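Local coordinates for protein-glutamine gamma-glutamyltransferase (Pseudomonas aeruginosa PAO1, PDB 6G49) that catalyses transglutaminase cross-linking of protein glutamine and lysine side chains in vitro through its periplasmic domain and is critical for the viability of the bacterium, at residues A[77-82]-A[170-175]; A[105-110]-A[122-127]; A[202-207]-A[252-257]. All coordinates share one frame; numbering follows the deposited sequence.

Contact 1. Residues A[77-82]-A[170-175]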
loop_
_atom_site.group_PDB
_atom_site.type_symbol
_atom_site.label_atom_id
_atom_site.label_comp_id
_atom_site.label_asym_id
_atom_site.label_seq_id
_atom_site.Cartn_x
_atom_site.Cartn_y
_atom_site.Cartn_z
ATOM N N THR A 77 1.447 3.317 -6.114
ATOM C CA THR A 77 1.116 4.263 -5.052
ATOM C C THR A 77 0.091 5.241 -5.569
ATOM O O THR A 77 0.006 5.523 -6.778
ATOM C CB THR A 77 2.288 5.060 -4.447
ATOM O OG1 THR A 77 2.628 6.172 -5.297
ATOM C CG2 THR A 77 3.486 4.194 -4.145
ATOM N N MET A 78 -0.695 5.749 -4.612
ATOM C CA MET A 78 -1.703 6.767 -4.865
ATOM C C MET A 78 -1.364 7.974 -3.985
ATOM O O MET A 78 -1.438 7.896 -2.768
ATOM C CB MET A 78 -3.078 6.187 -4.550
ATOM C CG MET A 78 -3.412 5.015 -5.493
ATOM S SD MET A 78 -5.081 4.388 -5.179
ATOM C CE MET A 78 -5.007 2.931 -6.208
ATOM N N GLU A 79 -0.974 9.064 -4.651
ATOM C CA GLU A 79 -0.466 10.254 -3.999
ATOM C C GLU A 79 -1.443 11.413 -4.005
ATOM O O GLU A 79 -1.108 12.455 -3.394
ATOM C CB GLU A 79 0.850 10.662 -4.667
ATOM C CG GLU A 79 1.998 9.720 -4.354
ATOM C CD GLU A 79 3.220 9.897 -5.240
ATOM O OE1 GLU A 79 3.044 9.799 -6.442
ATOM O OE2 GLU A 79 4.311 10.115 -4.670
ATOM N N ARG A 80 -2.552 11.327 -4.701
ATOM C CA ARG A 80 -3.506 12.437 -4.820
ATOM C C ARG A 80 -4.773 12.052 -4.060
ATOM O O ARG A 80 -5.282 10.969 -4.252
ATOM C CB ARG A 80 -3.913 12.650 -6.274
ATOM C CG ARG A 80 -2.728 13.125 -7.092
ATOM C CD ARG A 80 -3.158 13.337 -8.512
ATOM N NE ARG A 80 -2.168 14.129 -9.194
ATOM C CZ ARG A 80 -2.069 14.205 -10.518
ATOM N NH1 ARG A 80 -2.887 13.486 -11.271
ATOM N NH2 ARG A 80 -1.144 14.987 -11.060
ATOM N N PHE A 81 -5.218 12.920 -3.167
ATOM C CA PHE A 81 -6.478 12.702 -2.479
ATOM C C PHE A 81 -7.417 13.862 -2.744
ATOM O O PHE A 81 -7.058 14.995 -2.402
ATOM C CB PHE A 81 -6.273 12.582 -0.977
ATOM C CG PHE A 81 -7.549 12.303 -0.233
ATOM C CD1 PHE A 81 -8.290 11.164 -0.523
ATOM C CD2 PHE A 81 -8.000 13.184 0.737
ATOM C CE1 PHE A 81 -9.489 10.916 0.130
ATOM C CE2 PHE A 81 -9.184 12.928 1.402
ATOM C CZ PHE A 81 -9.883 11.760 1.147
ATOM N N ASP A 82 -8.625 13.590 -3.268
ATOM C CA ASP A 82 -9.553 14.682 -3.697
ATOM C C ASP A 82 -10.699 14.869 -2.722
ATOM O O ASP A 82 -11.603 15.619 -3.019
ATOM C CB ASP A 82 -10.074 14.472 -5.114
ATOM C CG ASP A 82 -11.037 13.315 -5.262
ATOM O OD1 ASP A 82 -11.349 12.686 -4.259
ATOM O OD2 ASP A 82 -11.466 13.099 -6.390
ATOM N N PRO A 170 12.126 17.759 -3.623
ATOM C CA PRO A 170 11.107 18.710 -3.130
ATOM C C PRO A 170 9.725 18.592 -3.754
ATOM O O PRO A 170 8.763 18.804 -3.033
ATOM C CB PRO A 170 11.765 20.096 -3.402
ATOM C CG PRO A 170 12.741 19.789 -4.482
ATOM C CD PRO A 170 13.319 18.437 -4.141
ATOM N N ARG A 171 9.636 18.205 -5.022
ATOM C CA ARG A 171 8.357 18.014 -5.683
ATOM C C ARG A 171 7.629 16.815 -5.054
ATOM O O ARG A 171 6.427 16.889 -4.851
ATOM C CB ARG A 171 8.511 17.815 -7.181
ATOM C CG ARG A 171 8.995 19.046 -7.934
ATOM C CD ARG A 171 9.469 18.637 -9.327
ATOM N NE ARG A 171 10.471 17.593 -9.261
ATOM C CZ ARG A 171 11.097 17.056 -10.310
ATOM N NH1 ARG A 171 10.766 17.421 -11.535
ATOM N NH2 ARG A 171 12.048 16.153 -10.125
ATOM N N THR A 172 8.370 15.738 -4.802
ATOM C CA THR A 172 7.793 14.532 -4.178
ATOM C C THR A 172 7.291 14.833 -2.761
ATOM O O THR A 172 6.212 14.437 -2.329
ATOM C CB THR A 172 8.809 13.393 -4.157
ATOM O OG1 THR A 172 9.195 13.230 -5.519
ATOM C CG2 THR A 172 8.157 12.120 -3.676
ATOM N N ARG A 173 8.103 15.571 -2.014
ATOM C CA ARG A 173 7.728 16.022 -0.686
ATOM C C ARG A 173 6.419 16.831 -0.734
ATOM O O ARG A 173 5.502 16.570 0.049
ATOM C CB ARG A 173 8.875 16.783 -0.029
ATOM C CG ARG A 173 8.699 17.050 1.446
ATOM C CD ARG A 173 9.972 17.743 1.990
ATOM N NE ARG A 173 10.047 17.808 3.403
ATOM C CZ ARG A 173 11.215 18.010 4.016
ATOM N NH1 ARG A 173 12.318 18.109 3.287
ATOM N NH2 ARG A 173 11.252 18.069 5.315
ATOM N N TRP A 174 6.351 17.841 -1.617
ATOM C CA TRP A 174 5.218 18.692 -1.731
ATOM C C TRP A 174 3.969 17.889 -2.098
ATOM O O TRP A 174 2.865 18.082 -1.535
ATOM C CB TRP A 174 5.461 19.811 -2.750
ATOM C CG TRP A 174 4.541 20.973 -2.636
ATOM C CD1 TRP A 174 3.420 21.298 -3.334
ATOM C CD2 TRP A 174 4.702 22.007 -1.651
ATOM N NE1 TRP A 174 2.880 22.464 -2.830
ATOM C CE2 TRP A 174 3.615 22.887 -1.784
ATOM C CE3 TRP A 174 5.683 22.241 -0.687
ATOM C CZ2 TRP A 174 3.531 24.070 -1.022
ATOM C CZ3 TRP A 174 5.587 23.390 0.071
ATOM C CH2 TRP A 174 4.516 24.265 -0.101
ATOM N N ARG A 175 4.109 17.020 -3.092
ATOM C CA ARG A 175 3.004 16.209 -3.601
ATOM C C ARG A 175 2.419 15.356 -2.461
ATOM O O ARG A 175 1.202 15.189 -2.408
ATOM C CB ARG A 175 3.539 15.306 -4.712
ATOM C CG ARG A 175 2.593 14.192 -5.118
ATOM C CD ARG A 175 3.293 13.313 -6.141
ATOM N NE ARG A 175 3.349 13.945 -7.430
ATOM C CZ ARG A 175 3.673 13.312 -8.563
ATOM N NH1 ARG A 175 4.040 12.037 -8.488
ATOM N NH2 ARG A 175 3.523 13.933 -9.745
HETATM O O HOH W 1 6.155 10.357 -6.595
#
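Glu79 and Arg175 illustrate how one buried carboxylate can gather several donors while keeping a salt bridge across two pieces of the fold. Arg175 NH1 gives a hydrogen bond of 3.2 Å to Glu79 OE1, bent to 140° at the hydrogen. The two flat groups stand almost perpendicular, their planes 82° apart, and the nitrogen reaches OE1 from above the carboxylate plane, 42° out of it. This is therefore a one-point ion pair, without the paired in-plane bonds of a bidentate bridge. The arginine lies across the glutamate with its aliphatic part as well: CD is 3.5 Å from Glu79 CD, and CG is 4.0 Å from Glu79 CB. A bend at chi3 turns the guanidinium out of the line of the chain and brings NH1 to the oxygen.

Each carboxylate oxygen has further donors. OE1 also accepts from Gln91 NE2, whereas OE2 pairs with Arg262 NH1 in a second salt bridge and accepts from Asn176 ND2. A water donates to OE2 over 2.7 Å and accepts only a weak bond from Arg175 NH1, which in turn donates to Pro90 O. Two arginines close to one carboxylate would be expected to favour its ionised form. Beside OE2, Thr172 adds a marginal methyl contact through CG2. The glutamate sits at a classic beta bulge, where Glu79 and Arg80 both face Ala87. Together these bonds form a salt-bridge network joining a bulged strand of the antiparallel sheet to helix 170-175.

Contact 2. Residues A[105-110]-A[122-127]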
loop_
_atom_site.group_PDB
_atom_site.type_symbol
_atom_site.label_atom_id
_atom_site.label_comp_id
_atom_site.label_asym_id
_atom_site.label_seq_id
_atom_site.Cartn_x
_atom_site.Cartn_y
_atom_site.Cartn_z
ATOM N N PRO A 105 18.911 -8.563 2.682
ATOM C CA PRO A 105 18.858 -9.758 1.832
ATOM C C PRO A 105 18.161 -9.461 0.491
ATOM O O PRO A 105 17.294 -8.595 0.442
ATOM C CB PRO A 105 18.079 -10.756 2.694
ATOM C CG PRO A 105 17.276 -9.923 3.653
ATOM C CD PRO A 105 18.020 -8.619 3.838
ATOM N N GLU A 106 18.602 -10.140 -0.570
ATOM C CA GLU A 106 17.978 -10.126 -1.888
ATOM C C GLU A 106 17.052 -11.337 -1.958
ATOM O O GLU A 106 17.496 -12.451 -1.721
ATOM C CB GLU A 106 19.024 -10.171 -2.994
ATOM C CG GLU A 106 18.487 -10.164 -4.413
ATOM C CD GLU A 106 19.550 -10.400 -5.482
ATOM O OE1 GLU A 106 20.715 -10.427 -5.106
ATOM O OE2 GLU A 106 19.224 -10.528 -6.674
ATOM N N LEU A 107 15.769 -11.123 -2.297
ATOM C CA LEU A 107 14.801 -12.222 -2.463
ATOM C C LEU A 107 14.580 -12.364 -3.969
ATOM O O LEU A 107 14.328 -11.408 -4.674
ATOM C CB LEU A 107 13.457 -11.927 -1.791
ATOM C CG LEU A 107 13.458 -11.686 -0.290
ATOM C CD1 LEU A 107 12.048 -11.421 0.222
ATOM C CD2 LEU A 107 14.057 -12.867 0.442
ATOM N N ARG A 108 14.706 -13.587 -4.471
ATOM C CA ARG A 108 14.612 -13.885 -5.889
ATOM C C ARG A 108 13.432 -14.823 -6.133
ATOM O O ARG A 108 13.194 -15.817 -5.419
ATOM C CB ARG A 108 15.894 -14.549 -6.407
ATOM C CG ARG A 108 17.112 -13.641 -6.355
ATOM C CD ARG A 108 18.293 -14.293 -7.089
ATOM N NE ARG A 108 19.412 -13.377 -7.315
ATOM C CZ ARG A 108 20.614 -13.484 -6.746
ATOM N NH1 ARG A 108 20.900 -14.525 -5.979
ATOM N NH2 ARG A 108 21.528 -12.548 -6.947
ATOM N N TYR A 109 12.604 -14.454 -7.118
ATOM C CA TYR A 109 11.418 -15.188 -7.366
ATOM C C TYR A 109 10.930 -14.939 -8.791
ATOM O O TYR A 109 11.261 -13.943 -9.394
ATOM C CB TYR A 109 10.318 -14.904 -6.321
ATOM C CG TYR A 109 10.015 -13.423 -6.108
ATOM C CD1 TYR A 109 10.800 -12.656 -5.274
ATOM C CD2 TYR A 109 8.968 -12.773 -6.787
ATOM C CE1 TYR A 109 10.567 -11.294 -5.100
ATOM C CE2 TYR A 109 8.692 -11.426 -6.567
ATOM C CZ TYR A 109 9.509 -10.679 -5.741
ATOM O OH TYR A 109 9.255 -9.339 -5.522
ATOM N N ASP A 110 10.097 -15.854 -9.288
ATOM C CA ASP A 110 9.488 -15.696 -10.564
ATOM C C ASP A 110 7.970 -15.508 -10.381
ATOM O O ASP A 110 7.370 -16.067 -9.471
ATOM C CB ASP A 110 9.718 -16.937 -11.403
ATOM C CG ASP A 110 11.185 -17.183 -11.701
ATOM O OD1 ASP A 110 11.963 -16.181 -11.688
ATOM O OD2 ASP A 110 11.469 -18.359 -12.001
ATOM N N PHE A 122 3.505 -6.610 -10.271
ATOM C CA PHE A 122 3.442 -6.788 -8.836
ATOM C C PHE A 122 4.778 -7.317 -8.312
ATOM O O PHE A 122 5.352 -8.256 -8.899
ATOM C CB PHE A 122 2.325 -7.764 -8.491
ATOM C CG PHE A 122 1.025 -7.494 -9.184
ATOM C CD1 PHE A 122 0.431 -6.249 -9.085
ATOM C CD2 PHE A 122 0.442 -8.436 -10.023
ATOM C CE1 PHE A 122 -0.702 -5.960 -9.802
ATOM C CE2 PHE A 122 -0.768 -8.166 -10.625
ATOM C CZ PHE A 122 -1.349 -6.928 -10.507
ATOM N N ALA A 123 5.268 -6.786 -7.197
ATOM C CA ALA A 123 6.526 -7.260 -6.644
ATOM C C ALA A 123 6.692 -6.736 -5.232
ATOM O O ALA A 123 6.232 -5.622 -4.916
ATOM C CB ALA A 123 7.688 -6.777 -7.490
ATOM N N LEU A 124 7.458 -7.465 -4.419
ATOM C CA LEU A 124 7.878 -6.958 -3.106
ATOM C C LEU A 124 8.836 -5.782 -3.311
ATOM O O LEU A 124 9.709 -5.763 -4.176
ATOM C CB LEU A 124 8.613 -8.048 -2.322
ATOM C CG LEU A 124 7.916 -9.390 -2.162
ATOM C CD1 LEU A 124 8.874 -10.351 -1.486
ATOM C CD2 LEU A 124 6.612 -9.294 -1.345
ATOM N N ASP A 125 8.641 -4.743 -2.490
ATOM C CA ASP A 125 9.527 -3.572 -2.513
ATOM C C ASP A 125 10.916 -4.005 -2.012
ATOM O O ASP A 125 11.026 -4.938 -1.240
ATOM C CB ASP A 125 8.910 -2.470 -1.625
ATOM C CG ASP A 125 9.329 -1.045 -1.917
ATOM O OD1 ASP A 125 9.519 -0.715 -3.082
ATOM O OD2 ASP A 125 9.407 -0.255 -0.937
ATOM N N VAL A 126 12.020 -3.369 -2.506
ATOM C CA VAL A 126 12.148 -2.603 -3.710
ATOM C C VAL A 126 12.557 -3.602 -4.804
ATOM O O VAL A 126 13.534 -4.367 -4.617
ATOM C CB VAL A 126 13.215 -1.509 -3.572
ATOM C CG1 VAL A 126 13.545 -0.889 -4.909
ATOM C CG2 VAL A 126 12.755 -0.434 -2.599
ATOM N N ALA A 127 11.861 -3.554 -5.926
ATOM C CA ALA A 127 11.984 -4.582 -6.943
ATOM C C ALA A 127 12.824 -4.124 -8.129
ATOM O O ALA A 127 12.817 -2.975 -8.569
ATOM C CB ALA A 127 10.638 -5.010 -7.463
#
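Packing between two beta-sheets is the setting here: strand 107-113 belongs to the six-stranded antiparallel sheet, and strand 120-124 to the larger one, with Tyr109 and Leu124 meeting between them. Both lie in the part of the periplasmic domain assigned to the TgpA N-terminal family. The example shows how a buried tyrosine can combine apolar packing with a bond to a backbone amide.

Leu124 N donates to Tyr109 OH over 2.8 Å, with an angle of 142° at the hydrogen. The hydroxyl is also hydrogen-bonded to Ser158 OG, and that serine oxygen is a partner of Leu124 O as well; a single serine thus ties the tyrosine to the same residue whose amide it receives. Ser158 comes from strand 152-158, which neighbours 107-113 in the smaller sheet. Tyr109 has its ring between its own backbone N and carbonyl carbon (chi1 52°), an orientation that carries the hydroxyl to the other strand, while Phe61 meets the ring at an interplanar angle of about 40°.

Carbon contacts accompany the polar bond. Ala123 CB lies 3.6 Å from Tyr109 OH, and Leu124 CB is 3.5 Å from that same oxygen. The leucine then runs obliquely past the phenol, its CG 4.1 Å from Tyr109 CZ and its CD1 4.1 Å from Tyr109 CE1. Two residues earlier on the strand than the tyrosine, Leu107 packs against the same leucine methyl, so that Leu124 CD1 is shared: it touches the ring through CE1 and meets Leu107 CD1 at 3.8 Å.

Contact 3. Residues A[202-207]-A[252-257]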
loop_
_atom_site.group_PDB
_atom_site.type_symbol
_atom_site.label_atom_id
_atom_site.label_comp_id
_atom_site.label_asym_id
_atom_site.label_seq_id
_atom_site.Cartn_x
_atom_site.Cartn_y
_atom_site.Cartn_z
ATOM N N GLN A 202 8.171 9.195 13.919
ATOM C CA GLN A 202 7.993 7.804 14.313
ATOM C C GLN A 202 7.065 7.666 15.521
ATOM O O GLN A 202 6.206 6.784 15.598
ATOM C CB GLN A 202 9.325 7.110 14.574
ATOM C CG GLN A 202 9.745 6.290 13.372
ATOM C CD GLN A 202 11.065 5.590 13.564
ATOM O OE1 GLN A 202 11.391 5.115 14.653
ATOM N NE2 GLN A 202 11.832 5.531 12.489
ATOM N N ALA A 203 7.195 8.590 16.472
ATOM C CA ALA A 203 6.318 8.671 17.599
ATOM C C ALA A 203 4.890 9.049 17.204
ATOM O O ALA A 203 3.911 8.551 17.848
ATOM C CB ALA A 203 6.864 9.703 18.590
ATOM N N LEU A 204 4.723 9.956 16.228
ATOM C CA LEU A 204 3.396 10.333 15.853
ATOM C C LEU A 204 2.697 9.116 15.183
ATOM O O LEU A 204 1.513 8.830 15.444
ATOM C CB LEU A 204 3.479 11.538 14.919
ATOM C CG LEU A 204 2.185 12.304 14.729
ATOM C CD1 LEU A 204 2.425 13.746 14.350
ATOM C CD2 LEU A 204 1.265 11.650 13.676
ATOM N N VAL A 205 3.414 8.483 14.263
ATOM C CA VAL A 205 2.905 7.285 13.567
ATOM C C VAL A 205 2.490 6.245 14.615
ATOM O O VAL A 205 1.400 5.641 14.537
ATOM C CB VAL A 205 3.965 6.742 12.610
ATOM C CG1 VAL A 205 3.625 5.307 12.169
ATOM C CG2 VAL A 205 4.065 7.677 11.417
ATOM N N ALA A 206 3.349 5.992 15.601
ATOM C CA ALA A 206 2.985 5.007 16.676
ATOM C C ALA A 206 1.718 5.407 17.424
ATOM O O ALA A 206 0.880 4.549 17.705
ATOM C CB ALA A 206 4.158 4.815 17.622
ATOM N N ALA A 207 1.535 6.694 17.727
ATOM C CA ALA A 207 0.378 7.145 18.452
ATOM C C ALA A 207 -0.889 6.931 17.602
ATOM O O ALA A 207 -1.971 6.519 18.109
ATOM C CB ALA A 207 0.548 8.593 18.865
ATOM N N PHE A 252 -4.143 10.490 5.324
ATOM C CA PHE A 252 -4.759 11.822 5.515
ATOM C C PHE A 252 -4.213 12.482 6.772
ATOM O O PHE A 252 -3.740 13.639 6.716
ATOM C CB PHE A 252 -6.271 11.725 5.567
ATOM C CG PHE A 252 -6.949 13.057 5.705
ATOM C CD1 PHE A 252 -6.970 13.717 6.920
ATOM C CD2 PHE A 252 -7.542 13.623 4.606
ATOM C CE1 PHE A 252 -7.565 14.968 7.022
ATOM C CE2 PHE A 252 -8.152 14.885 4.699
ATOM C CZ PHE A 252 -8.178 15.531 5.919
ATOM N N VAL A 253 -4.291 11.777 7.903
ATOM C CA VAL A 253 -3.910 12.360 9.188
ATOM C C VAL A 253 -2.425 12.675 9.190
ATOM O O VAL A 253 -2.010 13.745 9.651
ATOM C CB VAL A 253 -4.316 11.475 10.378
ATOM C CG1 VAL A 253 -3.784 12.025 11.700
ATOM C CG2 VAL A 253 -5.804 11.365 10.425
ATOM N N LEU A 254 -1.584 11.793 8.607
ATOM C CA LEU A 254 -0.129 12.063 8.545
ATOM C C LEU A 254 0.146 13.325 7.724
ATOM O O LEU A 254 0.940 14.196 8.178
ATOM C CB LEU A 254 0.626 10.851 7.992
ATOM C CG LEU A 254 0.654 9.601 8.865
ATOM C CD1 LEU A 254 1.373 8.492 8.142
ATOM C CD2 LEU A 254 1.272 9.833 10.235
ATOM N N ARG A 255 -0.488 13.477 6.588
ATOM C CA ARG A 255 -0.250 14.622 5.764
ATOM C C ARG A 255 -0.716 15.876 6.500
ATOM O O ARG A 255 -0.029 16.950 6.410
ATOM C CB ARG A 255 -1.041 14.562 4.476
ATOM C CG ARG A 255 -0.512 13.528 3.490
ATOM C CD ARG A 255 -1.143 13.696 2.142
ATOM N NE ARG A 255 -0.558 12.757 1.163
ATOM C CZ ARG A 255 -0.762 12.738 -0.123
ATOM N NH1 ARG A 255 -1.622 13.561 -0.719
ATOM N NH2 ARG A 255 -0.028 11.879 -0.867
ATOM N N ALA A 256 -1.848 15.784 7.196
ATOM C CA ALA A 256 -2.385 16.958 7.929
ATOM C C ALA A 256 -1.469 17.315 9.096
ATOM O O ALA A 256 -1.511 18.502 9.535
ATOM C CB ALA A 256 -3.805 16.745 8.347
ATOM N N ALA A 257 -0.673 16.393 9.602
ATOM C CA ALA A 257 0.297 16.616 10.662
ATOM C C ALA A 257 1.668 17.044 10.102
ATOM O O ALA A 257 2.623 17.116 10.839
ATOM C CB ALA A 257 0.494 15.378 11.483
#
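Helix-helix packing within the transglutaminase-like part of the domain brings Leu254 and Ala257 against Leu204 and Val205, an example of an interface built wholly from aliphatic side chains. Helix 243-256 begins with Cys243, the nucleophile by similarity, and this contact lies at the helix's opposite, C-terminal end.

Along 252-257, Leu254 makes the first close approach. Its CB does not point straight at helix 201-214; chi2 (177°) sends CD1 out along the extended chain, and the remaining branch, CD2, is the one turned to that helix, where this one methyl serves two neighbours. Val205 meets it obliquely with CG2, 3.7 Å from Leu254 CD2. Leu204 slides past the leucine in the opposite direction, its CD2 3.9 Å from Leu254 CD2. Beyond the interface, Val290 and Tyr292 of strand 286-294 also touch Leu254, placing it between the helical layer and the sheet.

One turn after Leu254 comes Ala257, just past the helical end. Its methyl is directed at helix 201-214, where Leu204 divides its two branches between the two residues: CD2 is committed to the leucine, whereas CD1 packs against Ala257 CB at 3.8 Å.

In the fold
Taken together, the three contacts show how chemistry varies among buried junctions, none of them confined to the surface. Contact 1 joins sheet to helix through charge, contact 2 joins two sheets through a mixed polar and apolar pairing, and contact 3 joins helices through hydrocarbon alone. Contacts 1 and 2 reach the same large sheet, by its neighbouring strands 72-81 and 120-124, yet their centres are 25 Å apart. Contacts 1 and 3 touch directly: Arg255 NH2 probably donates to Glu79 O at 2.8 Å, and the rings of Phe81 and Phe252 pack together. Contacts 2 and 3 lie on opposite sides of the chain's centre.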